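Local structure of acyl-CoA thioesterase II (Mycobacterium avium subsp. paratuberculosis, 4R9Z) at residues V94-R97 and L103-A106; Y197-T202 and R220-W225; A209-V214 and P243-S248. The protein probably hydrolyses fatty acyl-CoA thioesters, as a double hot-dog member of the acyl-CoA thioesterase II family. All coordinates share one frame; numbering follows the deposited sequence.

Interaction 1 of 3, residues V94-R97 and L103-A106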
loop_
_atom_site.group_PDB
_atom_site.type_symbol
_atom_site.label_atom_id
_atom_site.label_comp_id
_atom_site.label_asym_id
_atom_site.label_seq_id
_atom_site.Cartn_x
_atom_site.Cartn_y
_atom_site.Cartn_z
ATOM N N VAL B 94 6.151 11.725 5.849
ATOM C CA VAL B 94 7.505 11.758 6.379
ATOM C C VAL B 94 8.489 11.632 5.234
ATOM O O VAL B 94 8.398 10.711 4.429
ATOM C CB VAL B 94 7.767 10.646 7.404
ATOM C CG1 VAL B 94 9.220 10.675 7.840
ATOM C CG2 VAL B 94 6.850 10.804 8.605
ATOM N N THR B 95 9.421 12.571 5.154
ATOM C CA THR B 95 10.452 12.525 4.130
ATOM C C THR B 95 11.805 12.349 4.804
ATOM O O THR B 95 12.172 13.129 5.678
ATOM C CB THR B 95 10.439 13.797 3.251
ATOM O OG1 THR B 95 9.169 13.916 2.600
ATOM C CG2 THR B 95 11.509 13.719 2.186
ATOM N N ALA B 96 12.527 11.297 4.430
ATOM C CA ALA B 96 13.842 11.044 5.014
ATOM C C ALA B 96 14.944 11.517 4.077
ATOM O O ALA B 96 14.965 11.170 2.900
ATOM C CB ALA B 96 14.012 9.580 5.327
ATOM N N ARG B 97 15.869 12.301 4.616
ATOM C CA ARG B 97 16.938 12.869 3.811
ATOM C C ARG B 97 18.326 12.660 4.389
ATOM O O ARG B 97 18.514 12.600 5.603
ATOM C CB ARG B 97 16.727 14.368 3.616
ATOM C CG ARG B 97 15.541 14.764 2.772
ATOM C CD ARG B 97 15.444 16.275 2.750
ATOM N NE ARG B 97 14.405 16.768 1.855
ATOM C CZ ARG B 97 13.182 17.112 2.242
ATOM N NH1 ARG B 97 12.830 17.010 3.522
ATOM N NH2 ARG B 97 12.313 17.555 1.343
ATOM N N LEU B 103 15.784 9.973 0.526
ATOM C CA LEU B 103 16.015 8.534 0.565
ATOM C C LEU B 103 14.700 7.776 0.497
ATOM O O LEU B 103 14.566 6.794 -0.236
ATOM C CB LEU B 103 16.773 8.132 1.832
ATOM C CG LEU B 103 18.056 8.890 2.154
ATOM C CD1 LEU B 103 18.623 8.407 3.477
ATOM C CD2 LEU B 103 19.069 8.738 1.032
ATOM N N MET B 104 13.735 8.232 1.284
ATOM C CA MET B 104 12.412 7.635 1.274
ATOM C C MET B 104 11.348 8.671 1.584
ATOM O O MET B 104 11.629 9.712 2.181
ATOM C CB MET B 104 12.324 6.468 2.270
ATOM C CG MET B 104 12.592 6.818 3.723
ATOM S SD MET B 104 11.359 6.179 4.888
ATOM C CE MET B 104 10.055 7.368 4.650
ATOM N N GLU B 105 10.130 8.396 1.133
ATOM C CA GLU B 105 8.968 9.167 1.547
ATOM C C GLU B 105 7.885 8.209 2.006
ATOM O O GLU B 105 7.735 7.127 1.442
ATOM C CB GLU B 105 8.461 10.063 0.419
ATOM C CG GLU B 105 7.338 10.974 0.863
ATOM C CD GLU B 105 7.347 12.305 0.157
ATOM O OE1 GLU B 105 8.198 13.152 0.504
ATOM O OE2 GLU B 105 6.498 12.504 -0.737
ATOM N N ALA B 106 7.138 8.604 3.031
ATOM C CA ALA B 106 6.106 7.739 3.593
ATOM C C ALA B 106 4.843 8.495 3.946
ATOM O O ALA B 106 4.886 9.675 4.298
ATOM C CB ALA B 106 6.621 7.028 4.815
#

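Interaction 2 of 3, residues Y197-T202 and R220-W225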
loop_
_atom_site.group_PDB
_atom_site.type_symbol
_atom_site.label_atom_id
_atom_site.label_comp_id
_atom_site.label_asym_id
_atom_site.label_seq_id
_atom_site.Cartn_x
_atom_site.Cartn_y
_atom_site.Cartn_z
ATOM N N TYR B 197 9.185 -2.814 11.056
ATOM C CA TYR B 197 10.623 -3.036 10.875
ATOM C C TYR B 197 10.909 -4.455 10.381
ATOM O O TYR B 197 11.567 -4.649 9.362
ATOM C CB TYR B 197 11.358 -2.773 12.196
ATOM C CG TYR B 197 12.853 -2.529 12.107
ATOM C CD1 TYR B 197 13.653 -3.237 11.218
ATOM C CD2 TYR B 197 13.466 -1.592 12.933
ATOM C CE1 TYR B 197 15.016 -3.015 11.147
ATOM C CE2 TYR B 197 14.831 -1.363 12.870
ATOM C CZ TYR B 197 15.600 -2.079 11.977
ATOM O OH TYR B 197 16.957 -1.853 11.909
ATOM N N MET B 198 10.422 -5.441 11.127
ATOM C CA MET B 198 10.682 -6.843 10.826
ATOM C C MET B 198 9.887 -7.317 9.603
ATOM O O MET B 198 10.382 -8.121 8.814
ATOM C CB MET B 198 10.374 -7.706 12.057
ATOM C CG MET B 198 9.208 -8.669 11.918
ATOM S SD MET B 198 9.679 -10.222 11.139
ATOM C CE MET B 198 11.323 -10.420 11.810
ATOM N N SER B 199 8.670 -6.804 9.443
ATOM C CA SER B 199 7.814 -7.168 8.315
ATOM C C SER B 199 8.467 -6.849 6.977
ATOM O O SER B 199 8.189 -7.498 5.971
ATOM C CB SER B 199 6.469 -6.448 8.408
ATOM O OG SER B 199 6.618 -5.071 8.105
ATOM N N ALA B 200 9.312 -5.829 6.968
ATOM C CA ALA B 200 9.984 -5.408 5.752
ATOM C C ALA B 200 11.247 -6.215 5.447
ATOM O O ALA B 200 11.436 -6.667 4.318
ATOM C CB ALA B 200 10.315 -3.921 5.830
ATOM N N VAL B 201 12.111 -6.379 6.445
ATOM C CA VAL B 201 13.430 -6.978 6.222
ATOM C C VAL B 201 13.412 -8.482 5.935
ATOM O O VAL B 201 14.365 -9.013 5.370
ATOM C CB VAL B 201 14.369 -6.742 7.429
ATOM C CG1 VAL B 201 14.572 -5.256 7.663
ATOM C CG2 VAL B 201 13.816 -7.411 8.678
ATOM N N THR B 202 12.333 -9.164 6.307
ATOM C CA THR B 202 12.252 -10.611 6.106
ATOM C C THR B 202 11.534 -10.984 4.819
ATOM O O THR B 202 11.385 -12.160 4.496
ATOM C CB THR B 202 11.538 -11.303 7.269
ATOM O OG1 THR B 202 10.223 -10.757 7.426
ATOM C CG2 THR B 202 12.330 -11.124 8.541
ATOM N N ARG B 220 11.445 -1.293 -3.158
ATOM C CA ARG B 220 10.944 -0.072 -3.772
ATOM C C ARG B 220 9.854 0.557 -2.915
ATOM O O ARG B 220 9.851 1.767 -2.692
ATOM C CB ARG B 220 10.423 -0.357 -5.178
ATOM C CG ARG B 220 9.884 0.862 -5.896
ATOM C CD ARG B 220 10.897 1.986 -5.932
ATOM N NE ARG B 220 10.452 3.092 -6.777
ATOM C CZ ARG B 220 11.194 4.159 -7.061
ATOM N NH1 ARG B 220 12.415 4.270 -6.559
ATOM N NH2 ARG B 220 10.716 5.121 -7.840
ATOM N N ASP B 221 8.933 -0.261 -2.424
ATOM C CA ASP B 221 7.957 0.239 -1.468
ATOM C C ASP B 221 7.484 -0.827 -0.483
ATOM O O ASP B 221 7.603 -2.025 -0.729
ATOM C CB ASP B 221 6.760 0.885 -2.194
ATOM C CG ASP B 221 6.091 -0.034 -3.202
ATOM O OD1 ASP B 221 6.626 -0.185 -4.324
ATOM O OD2 ASP B 221 5.003 -0.565 -2.894
ATOM N N HIS B 222 6.967 -0.357 0.649
ATOM C CA HIS B 222 6.490 -1.214 1.724
ATOM C C HIS B 222 5.185 -0.658 2.274
ATOM O O HIS B 222 5.078 0.538 2.539
ATOM C CB HIS B 222 7.534 -1.308 2.837
ATOM C CG HIS B 222 7.184 -2.278 3.920
ATOM N ND1 HIS B 222 7.252 -3.644 3.747
ATOM C CD2 HIS B 222 6.757 -2.081 5.190
ATOM C CE1 HIS B 222 6.891 -4.245 4.864
ATOM N NE2 HIS B 222 6.587 -3.320 5.758
ATOM N N SER B 223 4.211 -1.531 2.479
ATOM C CA SER B 223 2.896 -1.122 2.950
ATOM C C SER B 223 2.448 -2.022 4.088
ATOM O O SER B 223 2.560 -3.246 3.988
ATOM C CB SER B 223 1.865 -1.184 1.819
ATOM O OG SER B 223 1.964 -0.085 0.937
ATOM N N VAL B 224 1.974 -1.420 5.178
ATOM C CA VAL B 224 1.489 -2.186 6.325
ATOM C C VAL B 224 0.127 -1.690 6.791
ATOM O O VAL B 224 -0.065 -0.498 7.000
ATOM C CB VAL B 224 2.455 -2.118 7.512
ATOM C CG1 VAL B 224 1.960 -3.006 8.639
ATOM C CG2 VAL B 224 3.841 -2.533 7.092
ATOM N N TRP B 225 -0.807 -2.612 6.987
ATOM C CA TRP B 225 -2.084 -2.278 7.600
ATOM C C TRP B 225 -2.196 -2.990 8.943
ATOM O O TRP B 225 -2.147 -4.218 9.015
ATOM C CB TRP B 225 -3.246 -2.667 6.680
ATOM C CG TRP B 225 -3.207 -1.981 5.352
ATOM C CD1 TRP B 225 -3.862 -0.838 4.999
ATOM C CD2 TRP B 225 -2.457 -2.385 4.199
ATOM N NE1 TRP B 225 -3.574 -0.509 3.696
ATOM C CE2 TRP B 225 -2.714 -1.443 3.185
ATOM C CE3 TRP B 225 -1.598 -3.455 3.926
ATOM C CZ2 TRP B 225 -2.145 -1.538 1.922
ATOM C CZ3 TRP B 225 -1.036 -3.544 2.670
ATOM C CH2 TRP B 225 -1.312 -2.590 1.683
#

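Interaction 3 of 3, residues A209-V214 and P243-S248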
loop_
_atom_site.group_PDB
_atom_site.type_symbol
_atom_site.label_atom_id
_atom_site.label_comp_id
_atom_site.label_asym_id
_atom_site.label_seq_id
_atom_site.Cartn_x
_atom_site.Cartn_y
_atom_site.Cartn_z
ATOM N N ALA B 209 13.507 -16.431 -3.518
ATOM C CA ALA B 209 13.272 -17.848 -3.785
ATOM C C ALA B 209 12.584 -18.085 -5.131
ATOM O O ALA B 209 13.022 -18.922 -5.920
ATOM C CB ALA B 209 12.454 -18.468 -2.662
ATOM N N ALA B 210 11.495 -17.363 -5.379
ATOM C CA ALA B 210 10.720 -17.530 -6.609
ATOM C C ALA B 210 11.538 -17.342 -7.888
ATOM O O ALA B 210 11.241 -17.949 -8.911
ATOM C CB ALA B 210 9.547 -16.574 -6.612
ATOM N N ARG B 211 12.565 -16.503 -7.825
ATOM C CA ARG B 211 13.395 -16.223 -8.990
ATOM C C ARG B 211 14.435 -17.284 -9.292
ATOM O O ARG B 211 14.940 -17.367 -10.411
ATOM C CB ARG B 211 14.122 -14.895 -8.806
ATOM C CG ARG B 211 13.373 -13.697 -9.295
ATOM C CD ARG B 211 14.261 -12.467 -9.230
ATOM N NE ARG B 211 14.155 -11.643 -10.433
ATOM C CZ ARG B 211 13.056 -10.994 -10.805
ATOM N NH1 ARG B 211 11.952 -11.059 -10.067
ATOM N NH2 ARG B 211 13.066 -10.273 -11.917
ATOM N N GLY B 212 14.756 -18.092 -8.293
ATOM C CA GLY B 212 15.836 -19.047 -8.425
ATOM C C GLY B 212 17.055 -18.481 -7.729
ATOM O O GLY B 212 18.106 -19.115 -7.676
ATOM N N GLY B 213 16.904 -17.273 -7.198
ATOM C CA GLY B 213 17.917 -16.672 -6.349
ATOM C C GLY B 213 19.094 -16.011 -7.042
ATOM O O GLY B 213 18.978 -15.547 -8.178
ATOM N N VAL B 214 20.225 -15.997 -6.331
ATOM C CA VAL B 214 21.497 -15.376 -6.733
ATOM C C VAL B 214 21.289 -14.087 -7.556
ATOM O O VAL B 214 21.726 -13.956 -8.703
ATOM C CB VAL B 214 22.418 -16.417 -7.481
ATOM C CG1 VAL B 214 21.813 -16.912 -8.810
ATOM C CG2 VAL B 214 23.848 -15.886 -7.651
ATOM N N PRO B 243 3.419 -13.491 -4.655
ATOM C CA PRO B 243 2.379 -13.819 -5.633
ATOM C C PRO B 243 2.783 -13.531 -7.072
ATOM O O PRO B 243 2.447 -14.310 -7.962
ATOM C CB PRO B 243 1.209 -12.921 -5.223
ATOM C CG PRO B 243 1.502 -12.504 -3.823
ATOM C CD PRO B 243 2.989 -12.433 -3.728
ATOM N N SER B 244 3.505 -12.444 -7.306
ATOM C CA SER B 244 3.735 -12.025 -8.683
ATOM C C SER B 244 5.023 -11.245 -8.896
ATOM O O SER B 244 5.556 -10.624 -7.981
ATOM C CB SER B 244 2.545 -11.201 -9.178
ATOM O OG SER B 244 2.228 -10.163 -8.270
ATOM N N SER B 245 5.534 -11.319 -10.117
ATOM C CA SER B 245 6.675 -10.516 -10.514
ATOM C C SER B 245 6.520 -10.133 -11.980
ATOM O O SER B 245 6.422 -10.996 -12.850
ATOM C CB SER B 245 7.982 -11.266 -10.271
ATOM O OG SER B 245 9.102 -10.476 -10.634
ATOM N N ALA B 246 6.487 -8.832 -12.239
ATOM C CA ALA B 246 6.318 -8.312 -13.588
ATOM C C ALA B 246 7.659 -7.870 -14.139
ATOM O O ALA B 246 7.901 -6.678 -14.331
ATOM C CB ALA B 246 5.332 -7.157 -13.598
ATOM N N GLY B 247 8.549 -8.833 -14.349
ATOM C CA GLY B 247 9.876 -8.527 -14.842
ATOM C C GLY B 247 10.841 -8.223 -13.718
ATOM O O GLY B 247 11.204 -9.102 -12.936
ATOM N N SER B 248 11.276 -6.970 -13.661
ATOM C CA SER B 248 12.244 -6.527 -12.668
ATOM C C SER B 248 11.597 -6.259 -11.311
ATOM O O SER B 248 12.286 -6.157 -10.295
ATOM C CB SER B 248 12.944 -5.272 -13.162
ATOM O OG SER B 248 11.985 -4.343 -13.636
#

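Interaction 1 of 3, residues V94-R97 and L103-A106
The torsions of T95 and E105 bring their polar ends together on one face of the sheet. T95 keeps OG1 beside its backbone N and opposite the carbonyl carbon (chi1 -60°). E105 sends CG anti to its N (chi1 -174°) and then bends at chi2, which carries OE1 back across to the threonine. T95 OG1 donates a hydrogen bond to E105 OE1, although the modelled 2.4 Å is doubtful. T95 CG2 lies over the guanidinium face of R97, about 3.7 Å above the plane. E105 also packs on L83 of the second subunit.

The opposite face carries V94, A96, M104 and A106. M104 CG touches A96 CB at 3.5 Å. Bends at chi2 and chi3 then bring M104 CE to 3.7 Å from V94 O.

The backbones form an antiparallel hairpin with one irregularity. V94 and A106 are a hydrogen-bonded pair, with V94 N to A106 O at 2.9 Å and A106 N to V94 O at 2.8 Å. T95 and E105 are the non-hydrogen-bonded pair that follows. A96 N reaches M104 O, but A96 O receives L103 N at 2.8 Å. L103 and M104 both face A96, a classic beta bulge.

The hairpin belongs to the N-terminal hot dog. V94 and M104 pack on A46 of helix 39-52, and L103 on I42. Strands 76-85 and 58-66 flank the pair, and E79 of the first forms a salt bridge with R97.

Interaction 2 of 3, residues Y197-T202 and R220-W225
H222 reaches from strand 220-225 to S199 and A200 of helix 197-201. This is the helix-on-sheet packing of the hot-dog fold, here in the C-terminal of the two hot dogs. The short axes lie 9.4 Å apart, and their directions differ by 137°.

The tight part is the imidazole ring. H222 holds CG anti to its backbone N (chi1 -174°), which stretches the ring from the strand to the helix. A200 CB sits over one ring face, 3.7 Å from the centroid of H222, in a CH-pi contact. At the ring edge, H222 NE2 donates a hydrogen bond to S199 OG, 2.9 Å away and near the ring plane. The bond and the methyl together limit how the ring can turn. S199 OG is also hydrogen-bonded to A196 O one turn back in the helix, and this is its stronger polar link. The other ring nitrogen, H222 ND1, has a weak hydrogen bond with Q269 NE2. V267 packs against both S199 and H222.

The loose part lies toward V224. V224 meets the helix through one methyl, with V224 CG2 3.9 Å from S199 OG. Y197, M198 and V201 turn away from the strand; Y197 OH instead bonds H41 ND1. The contact has no solvent side, as all four touching residues are buried. S223 turns off the far face of the strand. Near it, D221 bonds W225 and H63 of the second subunit through OD2, so this strand also lines the dimer interface.

Backbone joins side chain at the closest carbon pair across the contact: A200 CA stands 3.4 Å from H222 CE1.

Interaction 3 of 3, residues A209-V214 and P243-S248
R211 reaches S245 and G247 with the two terminal nitrogens of its guanidinium. R211 NH1 donates to S245 OG at 3.0 Å, with an angle of 151° at the hydrogen. The serine oxygen lies near the guanidinium plane. R211 NH2 donates to G247 O, also at the edge of the group, but the modelled 2.4 Å is too short to be reliable. S248 CA lies 3.9 Å from R211 NH2.

Behind this first shell, the arginine chain bends at chi3 (136°), which turns its flat end toward the strand. S245 holds OG anti to its backbone N (chi1 -179°), on the side of the arginine. The same OG has a weak hydrogen bond with L249 O. The carbonyl of G247 belongs to the turn that follows the strand, where the glycine adopts positive phi.

After helix 204-211, G212 is the first residue to leave helical backbone angles. It closes the helix in a Schellman motif, with G212 N bonded to A209 O at 3.1 Å. The contact therefore ties a helix C terminus to the end of a strand.

Around it, R211 packs on A250 of strand 249-258 and on F273. Y122 of the second subunit packs on A210 and S245, and V120 of that subunit on R211. S245 pairs antiparallel with a strand of the same subunit, so the sheet continues across the dimer interface.

How the interactions relate
Going from the N terminus, interaction 1 comes first and closes the tight turn between strands 89-98 and 101-111. It is complete before the other two begin. Interaction 2 then joins helix 188-201 to strand 218-226, closing a loop that contains helix 204-211. Interaction 3 starts from that helix and closes on strand 236-246, so interactions 2 and 3 cross along the chain. Interaction 1 belongs to the N-terminal hot dog, and the other two to the C-terminal one. Contact centres are about 15 Å apart for interactions 1 and 2, and about 17 Å for 2 and 3. All three contacts reach the second subunit.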